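PDB 6IL9: fructuronate-tagaturonate epimerase UxaE from Cohnella laeviribosi in complex with 1 glycerol from Cohnella laeviribosi, which catalyses the interconversion of fructuronate and tagaturonate by epimerisation, using a TIM-barrel fold with a bound zinc ion. Local coordinates for residues A[5-10]-A[35-40]; A[124-129]-A[440-445]; A[286-291]-A[336-341]; A[290-293]-A[297-300]. One frame throughout, in Å; residues are numbered along the deposited sequence.

Interaction 1 of 4, residues A[5-10]-A[35-40]; sequences QSIIER and KAEGRK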
loop_
_atom_site.group_PDB
_atom_site.type_symbol
_atom_site.label_atom_id
_atom_site.label_comp_id
_atom_site.label_asym_id
_atom_site.label_seq_id
_atom_site.Cartn_x
_atom_site.Cartn_y
_atom_site.Cartn_z
ATOM N N GLN A 5 24.203 23.250 -18.188
ATOM C CA GLN A 5 25.590 23.199 -18.633
ATOM C C GLN A 5 26.539 22.944 -17.464
ATOM O O GLN A 5 27.512 22.193 -17.600
ATOM C CB GLN A 5 25.941 24.503 -19.351
ATOM C CG GLN A 5 27.354 24.587 -19.894
ATOM C CD GLN A 5 27.536 25.805 -20.789
ATOM O OE1 GLN A 5 26.856 25.944 -21.809
ATOM N NE2 GLN A 5 28.439 26.703 -20.400
ATOM N N SER A 6 26.275 23.559 -16.309
ATOM C CA SER A 6 27.123 23.333 -15.141
ATOM C C SER A 6 27.097 21.864 -14.728
ATOM O O SER A 6 28.147 21.237 -14.538
ATOM C CB SER A 6 26.674 24.236 -13.990
ATOM O OG SER A 6 27.310 23.884 -12.769
ATOM N N ILE A 7 25.899 21.296 -14.605
ATOM C CA ILE A 7 25.766 19.900 -14.187
ATOM C C ILE A 7 26.467 18.971 -15.170
ATOM O O ILE A 7 27.218 18.071 -14.775
ATOM C CB ILE A 7 24.279 19.537 -14.033
ATOM C CG1 ILE A 7 23.672 20.323 -12.874
ATOM C CG2 ILE A 7 24.105 18.029 -13.853
ATOM C CD1 ILE A 7 22.154 20.395 -12.921
ATOM N N ILE A 8 26.229 19.175 -16.466
ATOM C CA ILE A 8 26.817 18.305 -17.483
ATOM C C ILE A 8 28.339 18.381 -17.441
ATOM O O ILE A 8 29.029 17.360 -17.544
ATOM C CB ILE A 8 26.261 18.668 -18.872
ATOM C CG1 ILE A 8 24.784 18.278 -18.969
ATOM C CG2 ILE A 8 27.064 17.983 -19.967
ATOM C CD1 ILE A 8 24.040 18.975 -20.089
ATOM N N GLU A 9 28.888 19.586 -17.269
ATOM C CA GLU A 9 30.340 19.726 -17.223
ATOM C C GLU A 9 30.915 19.075 -15.970
ATOM O O GLU A 9 31.930 18.374 -16.043
ATOM C CB GLU A 9 30.727 21.207 -17.312
ATOM C CG GLU A 9 30.723 21.715 -18.754
ATOM C CD GLU A 9 30.754 23.234 -18.869
ATOM O OE1 GLU A 9 30.621 23.743 -20.005
ATOM O OE2 GLU A 9 30.908 23.917 -17.833
ATOM N N ARG A 10 30.257 19.258 -14.818
ATOM C CA ARG A 10 30.735 18.612 -13.598
ATOM C C ARG A 10 30.588 17.095 -13.666
ATOM O O ARG A 10 31.391 16.367 -13.069
ATOM C CB ARG A 10 29.992 19.167 -12.386
ATOM C CG ARG A 10 30.417 20.583 -12.064
ATOM C CD ARG A 10 29.678 21.140 -10.889
ATOM N NE ARG A 10 28.322 21.548 -11.214
ATOM C CZ ARG A 10 27.242 21.109 -10.573
ATOM N NH1 ARG A 10 27.363 20.235 -9.586
ATOM N NH2 ARG A 10 26.040 21.555 -10.913
ATOM N N LYS A 35 22.387 12.632 -9.422
ATOM C CA LYS A 35 21.824 13.581 -8.475
ATOM C C LYS A 35 22.740 14.788 -8.406
ATOM O O LYS A 35 23.944 14.632 -8.195
ATOM C CB LYS A 35 21.657 12.966 -7.088
ATOM C CG LYS A 35 20.945 13.906 -6.123
ATOM C CD LYS A 35 20.601 13.187 -4.842
ATOM C CE LYS A 35 19.832 14.082 -3.886
ATOM N NZ LYS A 35 19.631 13.337 -2.608
ATOM N N ALA A 36 22.172 15.981 -8.606
ATOM C CA ALA A 36 22.934 17.223 -8.522
ATOM C C ALA A 36 22.113 18.293 -7.819
ATOM O O ALA A 36 20.949 18.508 -8.163
ATOM C CB ALA A 36 23.345 17.715 -9.913
ATOM N N GLU A 37 22.732 18.969 -6.850
ATOM C CA GLU A 37 22.095 20.073 -6.126
ATOM C C GLU A 37 20.750 19.648 -5.546
ATOM O O GLU A 37 19.750 20.358 -5.653
ATOM C CB GLU A 37 21.932 21.303 -7.021
ATOM C CG GLU A 37 23.227 22.047 -7.275
ATOM C CD GLU A 37 24.122 21.301 -8.229
ATOM O OE1 GLU A 37 25.114 20.698 -7.767
ATOM O OE2 GLU A 37 23.813 21.288 -9.439
ATOM N N GLY A 38 20.722 18.459 -4.952
ATOM C CA GLY A 38 19.542 17.976 -4.262
ATOM C C GLY A 38 18.429 17.462 -5.144
ATOM O O GLY A 38 17.340 17.178 -4.631
ATOM N N ARG A 39 18.658 17.334 -6.451
ATOM C CA ARG A 39 17.633 16.869 -7.370
ATOM C C ARG A 39 18.189 15.776 -8.275
ATOM O O ARG A 39 19.345 15.838 -8.700
ATOM C CB ARG A 39 17.098 18.020 -8.222
ATOM C CG ARG A 39 15.910 17.626 -9.076
ATOM C CD ARG A 39 15.722 18.594 -10.217
ATOM N NE ARG A 39 14.968 19.767 -9.799
ATOM C CZ ARG A 39 13.640 19.822 -9.751
ATOM N NH1 ARG A 39 12.914 18.765 -10.099
ATOM N NH2 ARG A 39 13.039 20.938 -9.356
ATOM N N LYS A 40 17.358 14.782 -8.575
ATOM C CA LYS A 40 17.722 13.720 -9.501
ATOM C C LYS A 40 17.424 14.109 -10.949
ATOM O O LYS A 40 16.509 14.887 -11.228
ATOM C CB LYS A 40 16.971 12.434 -9.147
ATOM C CG LYS A 40 17.337 11.870 -7.774
ATOM C CD LYS A 40 16.542 10.596 -7.458
ATOM C CE LYS A 40 16.940 10.033 -6.101
ATOM N NZ LYS A 40 16.159 8.805 -5.740
#
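The guanidinium of Arg10 meets the carboxylate of Glu37 end-on, with NH1 and NH2 each taking one oxygen. Two oxygens lie at its edge and close to its plane: Glu37 OE2, and Ser6 OG, which sits one helical turn before Arg10. From Arg10 NH2 to Glu37 OE2 is 2.7 Å, although the donor stands above the carboxylate plane. The second bond, Arg10 NH1 to Glu37 OE1 at 2.9 Å, meets OE1 on its syn side but is more bent, at 137°. The two planes are 55° apart, consistent with a grip that is not flat. Arg10 NE (3.0 Å) and Arg10 NH2 both donate to Ser6 OG, a side-on grip that fixes the rotation of the group.

Glu37 occupies the second position of the type I' turn from Ala36 to Arg39, which joins strands 29-36 and 39-45 in a two-residue beta hairpin. Its chain bends at chi2 (74°), folding the carboxylate back to helix 2-12. Beside the ion pair, Ile7 CG1 lies 4.0 Å from Ala36 CB and 3.6 Å from Glu37 OE2; Ile7 also touches Leu64 of strand 62-66. Helix 2-12 thus packs on the antiparallel sheet through an apolar contact flanked by a salt bridge. Because Glu37 is exposed, water may weaken the pair; Ser6 and Glu37 together engage two edges of the guanidinium.

Interaction 2 of 4, residues A[124-129]-A[440-445]; sequences SIRELA and ITYGLL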
loop_
_atom_site.group_PDB
_atom_site.type_symbol
_atom_site.label_atom_id
_atom_site.label_comp_id
_atom_site.label_asym_id
_atom_site.label_seq_id
_atom_site.Cartn_x
_atom_site.Cartn_y
_atom_site.Cartn_z
ATOM N N SER A 124 -3.930 5.070 -1.468
ATOM C CA SER A 124 -5.384 5.141 -1.419
ATOM C C SER A 124 -5.869 6.494 -1.925
ATOM O O SER A 124 -5.115 7.466 -1.992
ATOM C CB SER A 124 -5.902 4.924 0.006
ATOM O OG SER A 124 -5.587 6.032 0.839
ATOM N N ILE A 125 -7.162 6.536 -2.267
ATOM C CA ILE A 125 -7.799 7.784 -2.683
ATOM C C ILE A 125 -7.672 8.835 -1.589
ATOM O O ILE A 125 -7.389 10.009 -1.861
ATOM C CB ILE A 125 -9.272 7.525 -3.058
ATOM C CG1 ILE A 125 -9.359 6.670 -4.318
ATOM C CG2 ILE A 125 -10.006 8.833 -3.259
ATOM C CD1 ILE A 125 -8.812 7.359 -5.553
ATOM N N ARG A 126 -7.860 8.425 -0.329
ATOM C CA ARG A 126 -7.702 9.348 0.790
ATOM C C ARG A 126 -6.268 9.852 0.901
ATOM O O ARG A 126 -6.036 11.038 1.150
ATOM C CB ARG A 126 -8.129 8.669 2.091
ATOM C CG ARG A 126 -7.760 9.455 3.345
ATOM C CD ARG A 126 -8.503 8.931 4.548
ATOM N NE ARG A 126 -9.945 9.064 4.365
ATOM C CZ ARG A 126 -10.833 8.162 4.770
ATOM N NH1 ARG A 126 -10.423 7.059 5.386
ATOM N NH2 ARG A 126 -12.127 8.364 4.557
ATOM N N GLU A 127 -5.287 8.961 0.730
ATOM C CA GLU A 127 -3.892 9.391 0.789
ATOM C C GLU A 127 -3.571 10.408 -0.297
ATOM O O GLU A 127 -2.826 11.364 -0.057
ATOM C CB GLU A 127 -2.969 8.185 0.665
ATOM C CG GLU A 127 -2.775 7.439 1.957
ATOM C CD GLU A 127 -2.068 6.111 1.758
ATOM O OE1 GLU A 127 -2.504 5.308 0.896
ATOM O OE2 GLU A 127 -1.069 5.867 2.470
ATOM N N LEU A 128 -4.092 10.201 -1.509
ATOM C CA LEU A 128 -3.897 11.193 -2.563
ATOM C C LEU A 128 -4.504 12.530 -2.167
ATOM O O LEU A 128 -3.887 13.583 -2.359
ATOM C CB LEU A 128 -4.519 10.712 -3.870
ATOM C CG LEU A 128 -3.933 9.449 -4.498
ATOM C CD1 LEU A 128 -4.728 9.085 -5.745
ATOM C CD2 LEU A 128 -2.452 9.643 -4.810
ATOM N N ALA A 129 -5.714 12.503 -1.605
ATOM C CA ALA A 129 -6.397 13.740 -1.235
ATOM C C ALA A 129 -5.674 14.468 -0.107
ATOM O O ALA A 129 -5.573 15.701 -0.118
ATOM C CB ALA A 129 -7.842 13.429 -0.843
ATOM N N ILE A 440 -0.843 9.409 11.538
ATOM C CA ILE A 440 -2.154 9.768 11.027
ATOM C C ILE A 440 -2.233 11.234 10.610
ATOM O O ILE A 440 -3.127 11.600 9.831
ATOM C CB ILE A 440 -3.149 9.368 12.136
ATOM C CG1 ILE A 440 -3.576 7.912 12.000
ATOM C CG2 ILE A 440 -4.329 10.245 12.228
ATOM C CD1 ILE A 440 -2.518 6.917 12.183
ATOM N N THR A 441 -1.286 12.062 11.052
ATOM C CA THR A 441 -1.268 13.489 10.756
ATOM C C THR A 441 -0.406 13.824 9.541
ATOM O O THR A 441 -0.105 14.998 9.323
ATOM C CB THR A 441 -0.786 14.290 11.976
ATOM O OG1 THR A 441 0.471 13.782 12.453
ATOM C CG2 THR A 441 -1.831 14.251 13.123
ATOM N N TYR A 442 -0.027 12.827 8.735
ATOM C CA TYR A 442 0.837 13.087 7.576
ATOM C C TYR A 442 0.231 14.127 6.642
ATOM O O TYR A 442 0.944 15.006 6.133
ATOM C CB TYR A 442 1.102 11.790 6.806
ATOM C CG TYR A 442 -0.129 11.224 6.117
ATOM C CD1 TYR A 442 -1.109 10.548 6.833
ATOM C CD2 TYR A 442 -0.325 11.392 4.749
ATOM C CE1 TYR A 442 -2.241 10.042 6.203
ATOM C CE2 TYR A 442 -1.451 10.891 4.112
ATOM C CZ TYR A 442 -2.407 10.222 4.845
ATOM O OH TYR A 442 -3.514 9.721 4.208
ATOM N N GLY A 443 -1.075 14.033 6.386
ATOM C CA GLY A 443 -1.701 14.949 5.441
ATOM C C GLY A 443 -1.751 16.367 5.978
ATOM O O GLY A 443 -1.400 17.324 5.279
ATOM N N LEU A 444 -2.162 16.516 7.242
ATOM C CA LEU A 444 -2.177 17.831 7.883
ATOM C C LEU A 444 -0.792 18.461 7.918
ATOM O O LEU A 444 -0.657 19.683 7.804
ATOM C CB LEU A 444 -2.697 17.712 9.314
ATOM C CG LEU A 444 -4.122 17.257 9.543
ATOM C CD1 LEU A 444 -4.251 16.878 11.005
ATOM C CD2 LEU A 444 -5.075 18.379 9.167
ATOM N N LEU A 445 0.243 17.655 8.158
ATOM C CA LEU A 445 1.598 18.191 8.236
ATOM C C LEU A 445 2.117 18.574 6.857
ATOM O O LEU A 445 2.699 19.653 6.675
ATOM C CB LEU A 445 2.529 17.164 8.883
ATOM C CG LEU A 445 2.345 16.960 10.387
ATOM C CD1 LEU A 445 2.987 15.646 10.847
ATOM C CD2 LEU A 445 2.949 18.129 11.156
#
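Glu127 and Tyr442 meet beside the pocket that holds the glycerol and the zinc ion; the side chain of Glu127 is about 5 Å from the bound glycerol and about 9 Å from the zinc ion. Glu127 belongs to a capping box at the start of helix 125-131: its backbone N donates to Ser124 OG at 2.9 Å, while Ser124 N donates to Glu127 OE1 at 2.8 Å. The return bond is nearly straight (165°) and uses the anti lone pair of OE1.

Tyr442 brings its hydroxyl against the aliphatic part of this glutamate, with OH 3.3 Å from Glu127 CG and 3.5 Å from Glu127 CA. A chi1 of 68°, placing CG next to both backbone N and carbonyl carbon, accompanies this reach. Carboxylate and ring planes stand 88° apart. No hydrogen bond spans the two segments: Tyr442 OH pairs with Tyr405 OH. Arg99 links both partners, by a salt bridge to Glu127 OE2 and a cation-pi contact with the Tyr442 ring. An alanine in place of Glu127 would remove the carboxylate and is likely to leave Arg99 without its charged mate and Ser124 N without its capping acceptor.

Helix 125-131 follows barrel strand 117-124, and Ser124 touches the zinc ligand His161 on strand 156-162. Leu128 packs on helix 135-149, while Thr441 rests against helix 384-402.

Interaction 3 of 4, residues A[286-291]-A[336-341]; sequences LVASEL and FGYKLS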
loop_
_atom_site.group_PDB
_atom_site.type_symbol
_atom_site.label_atom_id
_atom_site.label_comp_id
_atom_site.label_asym_id
_atom_site.label_seq_id
_atom_site.Cartn_x
_atom_site.Cartn_y
_atom_site.Cartn_z
ATOM N N LEU A 286 -18.525 -18.271 2.916
ATOM C CA LEU A 286 -19.724 -18.009 2.122
ATOM C C LEU A 286 -19.457 -16.960 1.044
ATOM O O LEU A 286 -19.860 -17.132 -0.114
ATOM C CB LEU A 286 -20.867 -17.562 3.034
ATOM C CG LEU A 286 -22.196 -17.239 2.339
ATOM C CD1 LEU A 286 -23.359 -17.809 3.151
ATOM C CD2 LEU A 286 -22.362 -15.742 2.190
ATOM N N VAL A 287 -18.773 -15.875 1.405
ATOM C CA VAL A 287 -18.463 -14.830 0.433
ATOM C C VAL A 287 -17.650 -15.413 -0.715
ATOM O O VAL A 287 -17.991 -15.241 -1.890
ATOM C CB VAL A 287 -17.725 -13.664 1.115
ATOM C CG1 VAL A 287 -17.174 -12.681 0.061
ATOM C CG2 VAL A 287 -18.643 -12.956 2.114
ATOM N N ALA A 288 -16.583 -16.146 -0.384
ATOM C CA ALA A 288 -15.718 -16.706 -1.420
ATOM C C ALA A 288 -16.472 -17.705 -2.281
ATOM O O ALA A 288 -16.368 -17.682 -3.512
ATOM C CB ALA A 288 -14.493 -17.371 -0.781
ATOM N N SER A 289 -17.270 -18.570 -1.651
ATOM C CA SER A 289 -18.005 -19.575 -2.402
ATOM C C SER A 289 -18.951 -18.926 -3.401
ATOM O O SER A 289 -19.094 -19.398 -4.533
ATOM C CB SER A 289 -18.779 -20.475 -1.441
ATOM O OG SER A 289 -19.365 -21.553 -2.131
ATOM N N GLU A 290 -19.609 -17.839 -2.998
ATOM C CA GLU A 290 -20.528 -17.165 -3.905
ATOM C C GLU A 290 -19.788 -16.524 -5.064
ATOM O O GLU A 290 -20.256 -16.568 -6.205
ATOM C CB GLU A 290 -21.331 -16.104 -3.157
ATOM C CG GLU A 290 -22.333 -16.689 -2.190
ATOM C CD GLU A 290 -23.266 -17.670 -2.862
ATOM O OE1 GLU A 290 -24.097 -17.246 -3.703
ATOM O OE2 GLU A 290 -23.161 -18.871 -2.552
ATOM N N LEU A 291 -18.656 -15.882 -4.782
ATOM C CA LEU A 291 -17.896 -15.233 -5.843
ATOM C C LEU A 291 -17.321 -16.258 -6.804
ATOM O O LEU A 291 -17.405 -16.100 -8.025
ATOM C CB LEU A 291 -16.773 -14.401 -5.235
ATOM C CG LEU A 291 -17.243 -13.250 -4.364
ATOM C CD1 LEU A 291 -16.048 -12.643 -3.683
ATOM C CD2 LEU A 291 -17.958 -12.222 -5.221
ATOM N N PHE A 336 -9.927 -22.067 -2.392
ATOM C CA PHE A 336 -10.458 -21.345 -3.541
ATOM C C PHE A 336 -9.378 -20.729 -4.425
ATOM O O PHE A 336 -9.695 -20.297 -5.544
ATOM C CB PHE A 336 -11.426 -20.253 -3.066
ATOM C CG PHE A 336 -12.702 -20.796 -2.491
ATOM C CD1 PHE A 336 -13.581 -21.507 -3.289
ATOM C CD2 PHE A 336 -13.012 -20.618 -1.152
ATOM C CE1 PHE A 336 -14.764 -22.032 -2.766
ATOM C CE2 PHE A 336 -14.184 -21.131 -0.624
ATOM C CZ PHE A 336 -15.064 -21.845 -1.434
ATOM N N GLY A 337 -8.128 -20.650 -3.952
ATOM C CA GLY A 337 -6.990 -20.327 -4.789
ATOM C C GLY A 337 -6.422 -18.927 -4.617
ATOM O O GLY A 337 -5.308 -18.672 -5.089
ATOM N N TYR A 338 -7.161 -17.999 -4.006
ATOM C CA TYR A 338 -6.649 -16.649 -3.822
ATOM C C TYR A 338 -5.794 -16.607 -2.556
ATOM O O TYR A 338 -5.672 -17.598 -1.831
ATOM C CB TYR A 338 -7.808 -15.644 -3.761
ATOM C CG TYR A 338 -8.816 -15.972 -2.690
ATOM C CD1 TYR A 338 -8.606 -15.591 -1.363
ATOM C CD2 TYR A 338 -9.985 -16.668 -2.999
ATOM C CE1 TYR A 338 -9.521 -15.916 -0.381
ATOM C CE2 TYR A 338 -10.908 -16.977 -2.026
ATOM C CZ TYR A 338 -10.662 -16.603 -0.719
ATOM O OH TYR A 338 -11.587 -16.929 0.244
ATOM N N LYS A 339 -5.184 -15.447 -2.286
ATOM C CA LYS A 339 -4.316 -15.260 -1.128
ATOM C C LYS A 339 -5.012 -14.420 -0.066
ATOM O O LYS A 339 -5.827 -13.554 -0.381
ATOM C CB LYS A 339 -3.014 -14.543 -1.515
ATOM C CG LYS A 339 -2.332 -15.074 -2.755
ATOM C CD LYS A 339 -0.932 -14.503 -2.871
ATOM C CE LYS A 339 -0.925 -13.001 -3.065
ATOM N NZ LYS A 339 0.460 -12.516 -3.436
ATOM N N LEU A 340 -4.631 -14.636 1.193
ATOM C CA LEU A 340 -5.007 -13.696 2.241
ATOM C C LEU A 340 -4.212 -12.409 2.104
ATOM O O LEU A 340 -3.010 -12.426 1.814
ATOM C CB LEU A 340 -4.750 -14.297 3.620
ATOM C CG LEU A 340 -5.625 -15.463 4.045
ATOM C CD1 LEU A 340 -5.236 -15.848 5.477
ATOM C CD2 LEU A 340 -7.091 -15.094 3.953
ATOM N N SER A 341 -4.890 -11.287 2.332
ATOM C CA SER A 341 -4.275 -9.964 2.307
ATOM C C SER A 341 -4.367 -9.338 3.690
ATOM O O SER A 341 -5.448 -9.304 4.288
ATOM C CB SER A 341 -4.966 -9.074 1.277
ATOM O OG SER A 341 -4.299 -7.832 1.196
#
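Ala288 on helix 281-293 is met by two aromatic side chains from a beta-alpha-beta unit of the TIM barrel: Phe336, which ends helix 319-336, and Tyr338, in the short link to strand 339-342. The methyl group is the common point: Ala288 CB is 3.6 Å from Phe336 CD2 and 3.8 Å from Tyr338 CE2. The rings present themselves differently. Ala288 CB comes to the edge of Tyr338, near the ring plane, and is only 3.1 Å from Tyr338 OH, a tight approach. Phe336 meets the methyl as well as backbone: the carbonyl carbon of Ala288 lies over one of its faces, and Ser289 CA approaches Phe336 CZ obliquely at 3.8 Å.

The Tyr338 hydroxyl is hydrogen-bonded to His284 NE2, one turn before Ala288 on the same helix, so a polar bond flanks the apolar touch. In Tyr338, CG sits between the backbone N and the carbonyl carbon (chi1 56°), a setting that sends the ring back to helix 281-293. Gly337 between the two aromatics has a phi of 106°, where a beta carbon would strike the carbonyl O of Phe336. A serine in place of Phe336 would take away the ring and probably open a gap beside Ala288 and Ser289.

Helix 281-293 is thereby joined to helix 319-336, where Tyr338 touches Ile332 and Ala333. Val287 turns to Tyr244 of helix 234-259, and Ser289 reaches Tyr218 of helix 208-218. Strand 339-342 itself pairs by backbone hydrogen bonds with Met301 and His364.

Interaction 4 of 4, residues A[290-293]-A[297-300]; sequences ELIG and DIFS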
loop_
_atom_site.group_PDB
_atom_site.type_symbol
_atom_site.label_atom_id
_atom_site.label_comp_id
_atom_site.label_asym_id
_atom_site.label_seq_id
_atom_site.Cartn_x
_atom_site.Cartn_y
_atom_site.Cartn_z
ATOM N N GLU A 290 -19.609 -17.839 -2.998
ATOM C CA GLU A 290 -20.528 -17.165 -3.905
ATOM C C GLU A 290 -19.788 -16.524 -5.064
ATOM O O GLU A 290 -20.256 -16.568 -6.205
ATOM C CB GLU A 290 -21.331 -16.104 -3.157
ATOM C CG GLU A 290 -22.333 -16.689 -2.190
ATOM C CD GLU A 290 -23.266 -17.670 -2.862
ATOM O OE1 GLU A 290 -24.097 -17.246 -3.703
ATOM O OE2 GLU A 290 -23.161 -18.871 -2.552
ATOM N N LEU A 291 -18.656 -15.882 -4.782
ATOM C CA LEU A 291 -17.896 -15.233 -5.843
ATOM C C LEU A 291 -17.321 -16.258 -6.804
ATOM O O LEU A 291 -17.405 -16.100 -8.025
ATOM C CB LEU A 291 -16.773 -14.401 -5.235
ATOM C CG LEU A 291 -17.243 -13.250 -4.364
ATOM C CD1 LEU A 291 -16.048 -12.643 -3.683
ATOM C CD2 LEU A 291 -17.958 -12.222 -5.221
ATOM N N ILE A 292 -16.702 -17.306 -6.264
ATOM C CA ILE A 292 -16.094 -18.310 -7.127
ATOM C C ILE A 292 -17.168 -19.006 -7.957
ATOM O O ILE A 292 -16.969 -19.307 -9.144
ATOM C CB ILE A 292 -15.261 -19.290 -6.276
ATOM C CG1 ILE A 292 -14.178 -18.528 -5.503
ATOM C CG2 ILE A 292 -14.602 -20.299 -7.141
ATOM C CD1 ILE A 292 -13.142 -17.861 -6.369
ATOM N N GLY A 293 -18.354 -19.201 -7.372
ATOM C CA GLY A 293 -19.468 -19.751 -8.128
ATOM C C GLY A 293 -19.901 -18.879 -9.292
ATOM O O GLY A 293 -20.444 -19.380 -10.277
ATOM N N ASP A 297 -12.605 -13.826 -10.628
ATOM C CA ASP A 297 -11.181 -14.158 -10.541
ATOM C C ASP A 297 -10.562 -13.293 -9.446
ATOM O O ASP A 297 -10.369 -12.093 -9.634
ATOM C CB ASP A 297 -10.496 -13.915 -11.885
ATOM C CG ASP A 297 -9.029 -14.310 -11.892
ATOM O OD1 ASP A 297 -8.576 -15.023 -10.974
ATOM O OD2 ASP A 297 -8.322 -13.908 -12.845
ATOM N N ILE A 298 -10.270 -13.903 -8.304
ATOM C CA ILE A 298 -9.833 -13.177 -7.113
ATOM C C ILE A 298 -8.330 -13.354 -6.950
ATOM O O ILE A 298 -7.834 -14.484 -6.963
ATOM C CB ILE A 298 -10.577 -13.688 -5.867
ATOM C CG1 ILE A 298 -12.096 -13.647 -6.108
ATOM C CG2 ILE A 298 -10.157 -12.908 -4.629
ATOM C CD1 ILE A 298 -12.916 -14.318 -5.006
ATOM N N PHE A 299 -7.605 -12.239 -6.764
ATOM C CA PHE A 299 -6.191 -12.293 -6.398
ATOM C C PHE A 299 -6.042 -12.480 -4.897
ATOM O O PHE A 299 -5.290 -13.352 -4.437
ATOM C CB PHE A 299 -5.491 -11.006 -6.877
ATOM C CG PHE A 299 -4.125 -10.744 -6.270
ATOM C CD1 PHE A 299 -2.976 -11.287 -6.834
ATOM C CD2 PHE A 299 -3.991 -9.878 -5.185
ATOM C CE1 PHE A 299 -1.712 -10.995 -6.298
ATOM C CE2 PHE A 299 -2.748 -9.603 -4.639
ATOM C CZ PHE A 299 -1.607 -10.157 -5.196
ATOM N N SER A 300 -6.797 -11.706 -4.117
ATOM C CA SER A 300 -6.657 -11.759 -2.671
ATOM C C SER A 300 -7.947 -11.301 -2.011
ATOM O O SER A 300 -8.782 -10.626 -2.624
ATOM C CB SER A 300 -5.474 -10.900 -2.201
ATOM O OG SER A 300 -5.736 -9.541 -2.493
#
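Lys89 NZ is gripped by two oxygens of segment 297-300, through a salt bridge to Asp297 OD1 and a hydrogen bond to the backbone O of Ile298. This double hold probably steadies the chain around Ile298, the residue whose side chain makes the contact with helix 281-293. Between the segments themselves no polar bond forms; the contact is apolar, burying 116 Å².

A single methyl carries it. Ile298 CD1 stands 3.8 Å from Leu291 CD1 and equally 3.8 Å from Ile292 CD1, and it also comes within 3.9 Å of Leu291 CB. The Ile298 chain is extended at its second torsion (chi2 172°), so that CD1 is thrust forward to reach both residues. Ile292 is bent there instead (chi2 -64°), which curls its own CD1 round to the meeting point although its CB does not point at segment 297-300. Leu291 and Ile298 cross at about a right angle.

In the fold, this is the return limb of a beta-alpha-beta crossover: strand 267-271, helix 281-293, then strand 300-302, parallel to the first in the barrel. Ile298 and Leu291 both touch Ile270 on strand 267-271, placing their pairing between the helix and the barrel wall. Leu291 additionally packs on Met251 and Ile252 of helix 234-259. Past Ile298 the chain enters strand 300-302; Phe299 makes backbone hydrogen bonds with Phe268, and Ser300 with Ile270.

Interactions 3 and 4 form one neighbourhood: their centres are 5 Å apart, both use helix 281-293, and Lys339 N lies 3.0 Å from Phe299 O in a probable hydrogen bond where strand 339-342 meets the start of strand 300-302. Ser300 and Ser341 also share a partner, Glu269 OE2. Interaction 2 is about 30 Å away, centre to centre, across the chain's middle, and it is the one beside the glycerol and zinc; its segments bracket interactions 3 and 4 in sequence. Interaction 1, in the N-terminal helix and antiparallel sheet, is the outlier, its centre about 52 Å from that of interaction 3 and 32 Å from that of interaction 2, with no direct touch to either.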